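PDB 5A62: putative alpha/beta hydrolase FOLD protein from Candidatus Nitrososphaera gargensis, which probably hydrolyses carboxylic ester bonds, as a carboxylesterase of the alpha/beta hydrolase fold. Local coordinates for residues A[78-81]-A[82-85]; A[106-109]-A[110-114]; A[135-138]-A[139-142]; A[176-179]-A[180-184]. All coordinates share one frame; numbering follows the deposited sequence. Where two conformers were deposited one is given.

Contact 1 (A[78-81]-A[82-85]); sequences IDDL and RRLL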
# COMPACT_ATOMS: atom_id res chain seq x y z
N ILE A 78 6.37 -4.30 -11.50
CA ILE A 78 6.80 -5.39 -12.39
C ILE A 78 6.34 -5.08 -13.78
O ILE A 78 7.09 -5.28 -14.74
CB ILE A 78 6.25 -6.75 -11.91
CG1 ILE A 78 6.45 -7.02 -10.43
CG2 ILE A 78 6.85 -7.88 -12.76
CD1 ILE A 78 7.81 -6.65 -9.88
N ASP A 79 5.11 -4.60 -13.91
CA ASP A 79 4.59 -4.24 -15.23
C ASP A 79 5.40 -3.09 -15.83
O ASP A 79 5.68 -3.13 -17.05
CB ASP A 79 3.13 -3.89 -15.12
CG ASP A 79 2.25 -5.05 -14.73
OD1 ASP A 79 2.63 -6.21 -14.80
OD2 ASP A 79 1.08 -4.73 -14.39
N ASP A 80 5.86 -2.14 -15.06
CA ASP A 80 6.72 -1.07 -15.60
C ASP A 80 7.95 -1.66 -16.17
O ASP A 80 8.45 -1.24 -17.24
CB ASP A 80 7.13 -0.08 -14.48
CG ASP A 80 5.98 0.77 -13.91
OD1 ASP A 80 4.90 0.89 -14.57
OD2 ASP A 80 6.20 1.28 -12.78
N LEU A 81 8.58 -2.60 -15.47
CA LEU A 81 9.81 -3.26 -15.96
C LEU A 81 9.53 -4.08 -17.19
O LEU A 81 10.34 -4.06 -18.14
CB LEU A 81 10.35 -4.17 -14.86
CG LEU A 81 11.59 -4.97 -15.21
CD1 LEU A 81 12.72 -4.12 -15.68
CD2 LEU A 81 12.02 -5.84 -14.02
N ARG A 82 8.43 -4.81 -17.20
CA ARG A 82 8.06 -5.57 -18.38
C ARG A 82 7.94 -4.69 -19.59
O ARG A 82 8.51 -5.02 -20.66
CB ARG A 82 6.78 -6.34 -18.15
CG ARG A 82 6.41 -7.22 -19.32
CD ARG A 82 4.98 -7.76 -19.19
NE ARG A 82 3.97 -6.77 -18.71
CZ ARG A 82 3.30 -5.88 -19.44
NH1 ARG A 82 3.45 -5.77 -20.75
NH2 ARG A 82 2.46 -5.04 -18.83
N ARG A 83 7.32 -3.56 -19.43
CA ARG A 83 7.14 -2.63 -20.56
C ARG A 83 8.48 -2.13 -21.01
O ARG A 83 8.74 -1.99 -22.22
CB ARG A 83 6.19 -1.49 -20.20
CG ARG A 83 4.76 -2.01 -20.09
CD ARG A 83 3.67 -0.98 -20.15
NE ARG A 83 3.95 0.01 -19.15
CZ ARG A 83 3.60 -0.05 -17.87
NH1 ARG A 83 2.76 -0.98 -17.42
NH2 ARG A 83 3.99 0.96 -17.09
N LEU A 84 9.39 -1.82 -20.10
CA LEU A 84 10.70 -1.32 -20.50
C LEU A 84 11.49 -2.40 -21.28
O LEU A 84 12.11 -2.10 -22.29
CB LEU A 84 11.51 -0.88 -19.26
CG LEU A 84 12.92 -0.40 -19.53
CD1 LEU A 84 12.96 0.84 -20.42
CD2 LEU A 84 13.63 -0.14 -18.21
N LEU A 85 11.48 -3.64 -20.81
CA LEU A 85 12.28 -4.67 -21.45
C LEU A 85 11.64 -5.03 -22.78
O LEU A 85 12.37 -5.29 -23.75
CB LEU A 85 12.43 -5.89 -20.53
CG LEU A 85 13.16 -5.56 -19.22
CD1 LEU A 85 13.39 -6.86 -18.47
CD2 LEU A 85 14.46 -4.78 -19.43

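Contact 2 (A[106-109]-A[110-114]); sequences SMYA and AQHPG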
# COMPACT_ATOMS: atom_id res chain seq x y z
N SER A 106 12.87 -10.66 -8.38
CA SER A 106 12.33 -11.96 -8.07
C SER A 106 10.92 -12.16 -8.62
O SER A 106 10.59 -13.21 -9.19
CB SER A 106 12.45 -12.20 -6.57
OG SER A 106 11.50 -11.45 -5.84
N MET A 107 10.08 -11.14 -8.56
CA MET A 107 8.75 -11.24 -9.09
C MET A 107 8.74 -11.26 -10.61
O MET A 107 7.95 -11.96 -11.23
CB MET A 107 7.90 -10.02 -8.62
CG MET A 107 7.58 -10.09 -7.13
SD MET A 107 6.59 -8.70 -6.55
CE MET A 107 5.10 -9.00 -7.39
N TYR A 108 9.64 -10.55 -11.26
CA TYR A 108 9.74 -10.57 -12.67
C TYR A 108 10.15 -11.96 -13.15
O TYR A 108 9.53 -12.48 -14.05
CB TYR A 108 10.70 -9.45 -13.19
CG TYR A 108 10.72 -9.36 -14.68
CD1 TYR A 108 9.80 -8.59 -15.38
CD2 TYR A 108 11.60 -10.09 -15.42
CE1 TYR A 108 9.83 -8.58 -16.76
CE2 TYR A 108 11.66 -10.01 -16.78
CZ TYR A 108 10.74 -9.28 -17.42
OH TYR A 108 10.78 -9.23 -18.82
N ALA A 109 11.17 -12.52 -12.53
CA ALA A 109 11.60 -13.89 -12.86
C ALA A 109 10.50 -14.89 -12.67
O ALA A 109 10.29 -15.80 -13.53
CB ALA A 109 12.80 -14.27 -12.04
N ALA A 110 9.72 -14.73 -11.61
CA ALA A 110 8.65 -15.66 -11.33
C ALA A 110 7.59 -15.58 -12.39
O ALA A 110 7.03 -16.62 -12.83
CB ALA A 110 8.07 -15.39 -10.00
N GLN A 111 7.31 -14.38 -12.85
CA GLN A 111 6.22 -14.15 -13.79
C GLN A 111 6.61 -14.33 -15.24
O GLN A 111 5.71 -14.61 -16.08
CB GLN A 111 5.64 -12.72 -13.56
CG GLN A 111 4.89 -12.61 -12.31
CD GLN A 111 4.38 -11.21 -12.07
OE1 GLN A 111 4.12 -10.44 -13.04
NE2 GLN A 111 4.33 -10.81 -10.77
N HIS A 112 7.89 -14.24 -15.54
CA HIS A 112 8.44 -14.29 -16.86
C HIS A 112 9.68 -15.18 -16.90
O HIS A 112 10.77 -14.74 -17.24
CB HIS A 112 8.73 -12.86 -17.33
CG HIS A 112 7.54 -11.98 -17.35
ND1 HIS A 112 7.31 -10.96 -16.45
CD2 HIS A 112 6.52 -11.93 -18.24
CE1 HIS A 112 6.17 -10.37 -16.74
NE2 HIS A 112 5.66 -10.96 -17.81
N PRO A 113 9.50 -16.46 -16.59
CA PRO A 113 10.69 -17.31 -16.46
C PRO A 113 11.52 -17.46 -17.75
O PRO A 113 12.74 -17.56 -17.66
CB PRO A 113 10.14 -18.62 -15.96
CG PRO A 113 8.68 -18.55 -16.14
CD PRO A 113 8.26 -17.14 -16.23
N GLY A 114 10.84 -17.32 -18.89
CA GLY A 114 11.49 -17.46 -20.20
C GLY A 114 12.37 -16.30 -20.60
O GLY A 114 13.07 -16.36 -21.59

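Contact 3 (A[135-138]-A[139-142]); sequences EKHF and RTRE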
# COMPACT_ATOMS: atom_id res chain seq x y z
N GLU A 135 7.95 -1.27 10.38
CA GLU A 135 7.54 -0.25 11.35
C GLU A 135 8.32 1.02 11.25
O GLU A 135 7.79 2.08 11.40
CB GLU A 135 7.59 -0.83 12.79
CG GLU A 135 6.73 -0.02 13.76
CD GLU A 135 5.21 -0.07 13.44
OE1 GLU A 135 4.75 -1.10 12.82
OE2 GLU A 135 4.45 0.89 13.83
N LYS A 136 9.59 0.93 10.90
CA LYS A 136 10.43 2.12 10.79
C LYS A 136 9.96 3.08 9.75
O LYS A 136 10.21 4.27 9.85
CB LYS A 136 11.91 1.68 10.50
CG LYS A 136 12.10 0.97 9.15
CD LYS A 136 13.50 0.41 8.74
CE LYS A 136 14.03 -0.64 9.71
NZ LYS A 136 13.41 -2.03 9.60
N HIS A 137 9.28 2.60 8.72
CA HIS A 137 8.89 3.50 7.64
C HIS A 137 7.76 4.41 7.99
O HIS A 137 7.49 5.38 7.28
CB HIS A 137 8.54 2.69 6.38
CG HIS A 137 9.64 1.86 5.83
ND1 HIS A 137 9.41 0.66 5.19
CD2 HIS A 137 10.95 2.11 5.69
CE1 HIS A 137 10.57 0.13 4.83
NE2 HIS A 137 11.51 1.01 5.09
N PHE A 138 7.02 4.17 9.09
CA PHE A 138 6.07 5.16 9.51
C PHE A 138 6.74 6.48 9.84
O PHE A 138 6.29 7.53 9.46
CB PHE A 138 5.19 4.68 10.70
CG PHE A 138 4.21 3.60 10.32
CD1 PHE A 138 2.95 3.92 9.81
CD2 PHE A 138 4.54 2.28 10.40
CE1 PHE A 138 2.08 2.92 9.45
CE2 PHE A 138 3.66 1.26 10.00
CZ PHE A 138 2.42 1.60 9.52
N ARG A 139 7.84 6.40 10.53
CA ARG A 139 8.51 7.63 10.92
C ARG A 139 9.28 8.26 9.78
O ARG A 139 9.28 9.47 9.68
CB ARG A 139 9.43 7.43 12.11
CG ARG A 139 9.86 8.74 12.77
CD ARG A 139 8.65 9.39 13.43
NE ARG A 139 8.86 10.76 13.90
CZ ARG A 139 8.79 11.83 13.14
NH1 ARG A 139 8.65 11.71 11.82
NH2 ARG A 139 8.88 13.04 13.68
N THR A 140 9.85 7.46 8.85
CA THR A 140 10.51 8.06 7.72
C THR A 140 9.47 8.72 6.79
O THR A 140 9.70 9.80 6.27
CB THR A 140 11.40 7.11 6.94
OG1 THR A 140 10.61 6.00 6.49
CG2 THR A 140 12.52 6.61 7.85
N ARG A 141 8.30 8.10 6.59
CA ARG A 141 7.26 8.76 5.82
C ARG A 141 6.86 10.11 6.45
O ARG A 141 6.69 11.10 5.75
CB ARG A 141 6.00 7.89 5.64
CG ARG A 141 6.17 6.79 4.58
CD ARG A 141 4.84 6.10 4.28
NE ARG A 141 4.37 5.32 5.38
CZ ARG A 141 4.74 4.08 5.63
NH1 ARG A 141 5.56 3.50 4.79
NH2 ARG A 141 4.32 3.46 6.71
N GLU A 142 6.74 10.10 7.78
CA GLU A 142 6.30 11.32 8.48
C GLU A 142 7.34 12.44 8.29
O GLU A 142 6.95 13.58 8.00
CB GLU A 142 6.13 11.01 9.94
CG GLU A 142 5.66 12.21 10.74
CD GLU A 142 5.46 11.92 12.23
OE1 GLU A 142 5.63 10.77 12.71
OE2 GLU A 142 5.15 12.92 12.96
O HOH W 1 8.11 4.35 12.72
O HOH W 2 6.56 0.67 4.63
O HOH W 3 5.05 8.21 12.44

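Contact 4 (A[176-179]-A[180-184]); sequences FREV and FTKTS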
# COMPACT_ATOMS: atom_id res chain seq x y z
N PHE A 176 25.42 9.33 -0.62
CA PHE A 176 24.07 9.03 -0.25
C PHE A 176 23.18 10.25 -0.32
O PHE A 176 22.05 10.19 -0.86
CB PHE A 176 24.02 8.43 1.15
CG PHE A 176 22.63 8.22 1.67
CD1 PHE A 176 21.96 7.08 1.39
CD2 PHE A 176 22.04 9.17 2.45
CE1 PHE A 176 20.67 6.90 1.86
CE2 PHE A 176 20.76 8.97 2.95
CZ PHE A 176 20.12 7.82 2.61
N ARG A 177 23.60 11.40 0.20
CA ARG A 177 22.80 12.63 0.11
C ARG A 177 22.44 12.97 -1.30
O ARG A 177 21.27 13.24 -1.59
CB ARG A 177 23.55 13.85 0.65
CG ARG A 177 23.66 13.89 2.15
CD ARG A 177 24.43 15.13 2.64
NE ARG A 177 24.42 15.25 4.10
CZ ARG A 177 25.39 14.81 4.91
NH1 ARG A 177 26.49 14.25 4.42
NH2 ARG A 177 25.26 14.91 6.24
N GLU A 178 23.46 12.96 -2.16
CA GLU A 178 23.29 13.26 -3.59
C GLU A 178 22.15 12.43 -4.13
O GLU A 178 21.18 13.03 -4.66
CB GLU A 178 24.58 13.06 -4.44
CG GLU A 178 24.47 13.67 -5.87
CD GLU A 178 24.76 15.18 -6.01
OE1 GLU A 178 24.28 16.03 -5.18
OE2 GLU A 178 25.45 15.56 -7.01
N VAL A 179 22.28 11.12 -3.93
CA VAL A 179 21.38 10.15 -4.56
C VAL A 179 19.96 10.31 -3.94
O VAL A 179 18.97 10.53 -4.63
CB VAL A 179 21.88 8.75 -4.37
CG1 VAL A 179 20.81 7.68 -4.72
CG2 VAL A 179 23.19 8.53 -5.15
N PHE A 180 19.90 10.21 -2.61
CA PHE A 180 18.61 10.11 -1.91
C PHE A 180 17.74 11.31 -2.15
O PHE A 180 16.52 11.22 -2.30
CB PHE A 180 18.87 9.87 -0.42
CG PHE A 180 17.66 9.53 0.37
CD1 PHE A 180 17.25 8.19 0.46
CD2 PHE A 180 16.92 10.50 1.01
CE1 PHE A 180 16.15 7.87 1.25
CE2 PHE A 180 15.83 10.18 1.77
CZ PHE A 180 15.44 8.89 1.83
N THR A 181 18.35 12.50 -2.17
CA THR A 181 17.58 13.72 -2.22
C THR A 181 17.02 14.02 -3.63
O THR A 181 16.27 14.96 -3.78
CB THR A 181 18.34 14.92 -1.64
OG1 THR A 181 19.47 15.16 -2.47
CG2 THR A 181 18.68 14.67 -0.22
N LYS A 182 17.27 13.14 -4.61
CA LYS A 182 16.57 13.22 -5.88
C LYS A 182 15.19 12.50 -5.82
O LYS A 182 14.46 12.57 -6.82
CB LYS A 182 17.36 12.56 -7.00
CG LYS A 182 18.78 12.94 -7.23
CD LYS A 182 18.87 14.36 -7.55
CE LYS A 182 20.22 14.61 -8.26
NZ LYS A 182 21.19 14.85 -7.23
N THR A 183 14.90 11.86 -4.71
CA THR A 183 13.66 11.12 -4.62
C THR A 183 12.55 12.10 -4.28
O THR A 183 12.68 12.90 -3.35
CB THR A 183 13.81 10.10 -3.49
OG1 THR A 183 15.00 9.30 -3.66
CG2 THR A 183 12.59 9.14 -3.50
N SER A 184 11.43 12.05 -4.97
CA SER A 184 10.29 12.81 -4.58
C SER A 184 9.66 12.30 -3.31
O SER A 184 9.76 11.11 -3.02
CB SER A 184 9.26 12.89 -5.68
OG SER A 184 8.57 11.66 -5.87

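Contact 1 (A[78-81]-A[82-85])
Asp80 and Arg83 run side by side and point the same way on the amphipathic helix 74-87 of the alpha/beta hydrolase fold, three residues apart. Arg83 NH2 meets Asp80 OD1 at 2.7 Å, a salt bridge whose hydrogen bond is weak because the N-H points poorly at the oxygen; the carboxylate and guanidinium planes stand 75° apart. A bend at chi3 (-54°) folds the arginine back over its own helix, where one face of the guanidinium lies on Asp79 O and Asp80 CA. The other carboxylate oxygen of Asp80 is paired with Arg59, which places this aspartate between two positive charges and would probably keep it ionised. Asp79 and Arg82 are also neighbours pointing alike, yet Asp79 OD1 stays 4.2 Å from Arg82 NE. Their stronger partners are Gln75 for the aspartate and Glu86 for the arginine. Regular backbone bonds join the turns, such as Arg82 N to Ile78 O at 2.8 Å. The inner side of the helix is apolar: Leu81 and Leu85 rest against strands of the central sheet, and Leu85 also touches Tyr108 on helix 100-111. There the two leucines meet obliquely, Leu81 CD1 lying 3.8 Å from Leu85 CG.

Contact 2 (A[106-109]-A[110-114])
Tyr108 O receives His112 N at 2.8 Å in the last turn of helix 100-111, after which His112 leaves helical geometry and Pro113 begins a short 3-10 segment. This is the carboxyl end of the helix in a beta-alpha-beta unit of the alpha/beta hydrolase fold, between parallel strands 93-98 and 116-122. Two earlier rungs persist, Ala110 N on Ser106 O at 3.0 Å and Gln111 N on Met107 O, though Gln111 N also makes a weak bond to Tyr108 O as the helix ends. Proline has no N-H to give: Pro113 N stands 3.2 Å from Ala109 O without a bond, so the ladder cannot continue there.

The side chains of Tyr108 and His112 cross at about a right angle, while their ring planes are inclined by 37°, neither stacked nor edge-to-face. His112 leans over one face of the tyrosine: its CB sits 4.3 Å from the Tyr108 ring centroid, a CH-pi contact 18° off the normal. With CG of Tyr108 anti to its backbone N (chi1 -174°), the ring is carried along the helix towards the histidine. Met107 and Gln111 run alongside each other, Met107 CE lying 3.9 Å from Gln111 NE2, whose hydrogen bond goes to Gln75 of helix 74-87. Ala109 instead packs against strand 116-122 and helix 202-209. Over that same tyrosine face, displaced toward its rim, His112 ND1 lies 3.5 Å from Tyr108 CE1.

Contact 3 (A[135-138]-A[139-142])
His137 O is approached by two donors in the first turns of helix 136-147: Arg141 N bonds to it at 2.9 Å from above the carbonyl plane, and the hydroxyl Thr140 OG1 gives it a weak bond at 3.3 Å. This helix belongs to the helical insertion between strands 116-122 and 212-218, which in alpha/beta hydrolases commonly forms a lid. The same oxygen lies under the centre of one guanidinium face of Arg141, whose chain bends at chi3 (-68°) and turns back over the turn it came from. This brings Arg141 NH2 above the middle of the Phe138 ring, 3.4 Å from Phe138 CD1. The pair is a cation-pi contact, with Arg141 CZ 4.8 Å from the Phe138 ring centroid, but the planes stand 80° apart, so an edge of the guanidinium, not its flat face, meets the aromatic face. Arg141 NH1 bonds to Thr192 OG1 of helix 185-194 and, at 3.0 Å, to a water that also bonds to His137 ND1. Thr73 of the second subunit packs on both Phe138 and Arg141.

Arg139 N and Thr140 N make only weak bonds to Lys136 O, and a second water bridges Glu135 O and Arg139 N. The cation of Arg141 is thus met by an aromatic face, a carbonyl oxygen, a threonine hydroxyl and a water, which would probably offset the cost of burying it beside the second subunit.

Contact 4 (A[176-179]-A[180-184])
Lys182 curls back from the loop after helix 170-180 to the helix's last turn, closing its carboxyl end within the alpha/beta hydrolase fold. Its CB lies against Val179 O; CG comes between that oxygen and Glu178 O; CD and CE then skirt the latter at longer range. Two bends, at chi2 (-61°) and chi4 (-87°), bring Lys182 NZ onto Glu178 O at 3.1 Å, from above the carbonyl plane. A salt bridge to the Glu178 carboxylate is long and doubtful, since that side chain has a second conformer. The positive tip thus covers a carbonyl at the negative end of the helix, where the dipole would probably reinforce the bond.

Thr181 closes the neighbouring carbonyl. Thr181 OG1 gives a hydrogen bond of 2.8 Å to Arg177 O, and Thr181 N reaches the same oxygen at 3.1 Å from the opposite face of the carbonyl plane. A type I beta turn from Phe180 to Thr183 follows, in which both the N and OG1 of Thr183 bond to Phe180 O. Ser184, at the N-cap of helix 185-194, bonds through OG to Gly187 N.

On the buried side, Phe176 and Phe180 point alike, their rings inclined by only 22° but slid so far that they barely overlap. Phe180 CB covers the Phe176 ring face in a CH-pi contact, 4.0 Å from its centroid. Trp249 meets Phe176 edge-to-face, while Met149 and Leu152 of helix 149-157 pack on Phe180. The two phenylalanines come closest where Phe176 CZ approaches Phe180 CD1, at 3.6 Å.

Overall arrangement
All four contacts are local, and their chemistry differs with their place in the fold; contacts 1 and 3 stay essentially within a helix, while contacts 2 and 4 lie at helix ends. Contacts 1 and 2, with centres 11 Å apart, belong to adjacent helices and touch each other: Ile78 packs on Met107, and Arg82 on His112. Contact 1 is the more buried, pairing leucines toward the sheet with charged pairs along its flank, whereas contact 2 has an oblique Tyr108-His112 pair, with a proline ending the backbone ladder. Contacts 3 and 4 lie between strands 116-122 and 212-218, centres about 17 Å apart without touching. Contact 3 is at the surface, hydrated and beside the second subunit; contact 4, partly buried, combines carbonyl capping with a phenylalanine pair.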